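Local atomic coordinates of arylamine n-acetyltransferase (Mycobacterium smegmatis, PDB entry 1W5R), a protein that catalyses acetyl transfer to arylamines, probably from acetyl-coenzyme A, in its unmutated form. Residues A[111-116]-A[128-133]. The protein carries 1 engineered substitution. Residues are numbered along the deposited sequence; the frame is centred on the assembly and turned at random.
Sequences QTHNVL and LVDVGF
The imidazole of His113 carries Phe133 over one face and the carboxylate of Asp130 at its edge. Phe133 CD1 sits above the ring toward the rim, 3.6 Å from His113 NE2, and the two rings meet obliquely, their planes 54° apart. In the plane of the imidazole, His113 NE2 donates to Asp130 OD2 at 2.9 Å in a nearly straight bond; seen from the acceptor, the N-H arrives from above the carboxylate plane. Tyr180 meets the His113 ring edge-to-face, and its hydroxyl makes a weak hydrogen bond to the same OD2. With CG anti to the backbone N in both His113 (chi1 -164°) and Asp130 (chi1 177°), the two side chains approach from opposite directions. The other oxygen, Asp130 OD1, takes the Gly132 N-H at 3.0 Å, closing an Asx turn, and a second hydrogen bond from Asn77 ND2, so both ends of this buried carboxylate are gripped. These two residues fit the histidine and aspartate of the Cys-His-Asp catalytic triad of arylamine N-acetyltransferases, a papain-like arrangement; the engineered Gln73, which His113 touches, occupies the place of the cysteine. Beside the carboxylate, Val115 splits its methyls: CG1 lies 3.6 Å from Asp130 OD2, while CG2 meets Leu128 CD1 at 3.6 Å. Further along the hairpin of strands 111-119 and 127-129, Leu116 and Val129 form an antiparallel hydrogen-bonded pair, with Leu116 N to Val129 O at 2.9 Å and Val129 N to Leu116 O at 3.0 Å. Their side chains share a sheet face, where helices 25-38 and 73-87 cover Val129 through Val32 and Leu80.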
loop_
_atom_site.group_PDB
_atom_site.type_symbol
_atom_site.label_atom_id
_atom_site.label_comp_id
_atom_site.label_asym_id
_atom_site.label_seq_id
_atom_site.Cartn_x
_atom_site.Cartn_y
_atom_site.Cartn_z
ATOM N N GLN A 111 -16.269 -28.675 -9.005
ATOM C CA GLN A 111 -16.286 -27.828 -10.184
ATOM C C GLN A 111 -16.964 -26.525 -9.768
ATOM O O GLN A 111 -18.182 -26.475 -9.568
ATOM C CB GLN A 111 -17.045 -28.484 -11.339
ATOM C CG GLN A 111 -16.364 -29.720 -11.908
ATOM C CD GLN A 111 -17.209 -30.342 -12.986
ATOM O OE1 GLN A 111 -17.563 -29.680 -13.972
ATOM N NE2 GLN A 111 -17.551 -31.614 -12.809
ATOM N N THR A 112 -16.153 -25.476 -9.603
ATOM C CA THR A 112 -16.664 -24.184 -9.132
ATOM C C THR A 112 -16.285 -23.028 -10.055
ATOM O O THR A 112 -16.573 -21.863 -9.759
ATOM C CB THR A 112 -16.136 -23.841 -7.740
ATOM O OG1 THR A 112 -14.723 -23.641 -7.819
ATOM C CG2 THR A 112 -16.459 -24.928 -6.724
ATOM N N HIS A 113 -15.620 -23.344 -11.162
ATOM C CA HIS A 113 -15.198 -22.300 -12.095
ATOM C C HIS A 113 -15.827 -22.509 -13.465
ATOM O O HIS A 113 -16.253 -23.628 -13.813
ATOM C CB HIS A 113 -13.668 -22.246 -12.186
ATOM C CG HIS A 113 -13.133 -20.987 -12.805
ATOM N ND1 HIS A 113 -13.786 -19.775 -12.726
ATOM C CD2 HIS A 113 -11.977 -20.744 -13.472
ATOM C CE1 HIS A 113 -13.075 -18.850 -13.349
ATOM N NE2 HIS A 113 -11.973 -19.413 -13.812
ATOM N N ASN A 114 -15.882 -21.428 -14.235
ATOM C CA ASN A 114 -16.479 -21.412 -15.571
ATOM C C ASN A 114 -15.579 -20.505 -16.395
ATOM O O ASN A 114 -15.280 -19.385 -15.966
ATOM C CB ASN A 114 -17.918 -20.867 -15.463
ATOM C CG ASN A 114 -18.583 -20.533 -16.809
ATOM O OD1 ASN A 114 -19.364 -19.584 -16.870
ATOM N ND2 ASN A 114 -18.309 -21.311 -17.864
ATOM N N VAL A 115 -15.107 -21.016 -17.539
ATOM C CA VAL A 115 -14.257 -20.250 -18.451
ATOM C C VAL A 115 -14.771 -20.428 -19.886
ATOM O O VAL A 115 -15.702 -21.215 -20.118
ATOM C CB VAL A 115 -12.749 -20.633 -18.349
ATOM C CG1 VAL A 115 -12.245 -20.404 -16.937
ATOM C CG2 VAL A 115 -12.489 -22.085 -18.801
ATOM N N LEU A 116 -14.184 -19.695 -20.834
ATOM C CA LEU A 116 -14.643 -19.756 -22.225
ATOM C C LEU A 116 -13.573 -20.328 -23.129
ATOM O O LEU A 116 -12.382 -20.047 -22.942
ATOM C CB LEU A 116 -15.014 -18.369 -22.739
ATOM C CG LEU A 116 -16.033 -17.610 -21.885
ATOM C CD1 LEU A 116 -16.220 -16.204 -22.456
ATOM C CD2 LEU A 116 -17.361 -18.381 -21.806
ATOM N N LEU A 128 -8.402 -19.655 -24.826
ATOM C CA LEU A 128 -8.936 -19.581 -23.464
ATOM C C LEU A 128 -9.191 -18.131 -23.099
ATOM O O LEU A 128 -8.314 -17.272 -23.245
ATOM C CB LEU A 128 -7.971 -20.222 -22.468
ATOM C CG LEU A 128 -8.413 -20.157 -20.995
ATOM C CD1 LEU A 128 -9.731 -20.891 -20.763
ATOM C CD2 LEU A 128 -7.303 -20.672 -20.108
ATOM N N VAL A 129 -10.408 -17.856 -22.633
ATOM C CA VAL A 129 -10.779 -16.515 -22.193
ATOM C C VAL A 129 -11.380 -16.660 -20.801
ATOM O O VAL A 129 -12.270 -17.483 -20.583
ATOM C CB VAL A 129 -11.783 -15.853 -23.170
ATOM C CG1 VAL A 129 -12.250 -14.524 -22.626
ATOM C CG2 VAL A 129 -11.112 -15.666 -24.546
ATOM N N ASP A 130 -10.866 -15.877 -19.858
ATOM C CA ASP A 130 -11.353 -15.967 -18.484
ATOM C C ASP A 130 -11.206 -14.605 -17.848
ATOM O O ASP A 130 -10.103 -14.190 -17.521
ATOM C CB ASP A 130 -10.549 -17.022 -17.717
ATOM C CG ASP A 130 -10.948 -17.135 -16.242
ATOM O OD1 ASP A 130 -11.978 -16.550 -15.830
ATOM O OD2 ASP A 130 -10.220 -17.846 -15.501
ATOM N N VAL A 131 -12.320 -13.901 -17.720
ATOM C CA VAL A 131 -12.324 -12.594 -17.067
ATOM C C VAL A 131 -12.996 -12.681 -15.687
ATOM O O VAL A 131 -13.324 -11.655 -15.082
ATOM C CB VAL A 131 -12.979 -11.501 -17.946
ATOM C CG1 VAL A 131 -12.185 -11.315 -19.254
ATOM C CG2 VAL A 131 -14.450 -11.840 -18.238
ATOM N N GLY A 132 -13.193 -13.908 -15.207
ATOM C CA GLY A 132 -13.983 -14.133 -14.003
ATOM C C GLY A 132 -13.291 -14.756 -12.808
ATOM O O GLY A 132 -13.963 -15.094 -11.819
ATOM N N PHE A 133 -11.964 -14.904 -12.866
ATOM C CA PHE A 133 -11.246 -15.606 -11.788
ATOM C C PHE A 133 -10.896 -14.672 -10.618
ATOM O O PHE A 133 -10.434 -15.139 -9.576
ATOM C CB PHE A 133 -9.971 -16.261 -12.333
ATOM C CG PHE A 133 -9.322 -17.225 -11.373
ATOM C CD1 PHE A 133 -9.990 -18.383 -10.953
ATOM C CD2 PHE A 133 -8.033 -16.982 -10.896
ATOM C CE1 PHE A 133 -9.382 -19.275 -10.052
ATOM C CE2 PHE A 133 -7.417 -17.880 -10.012
ATOM C CZ PHE A 133 -8.097 -19.019 -9.590
#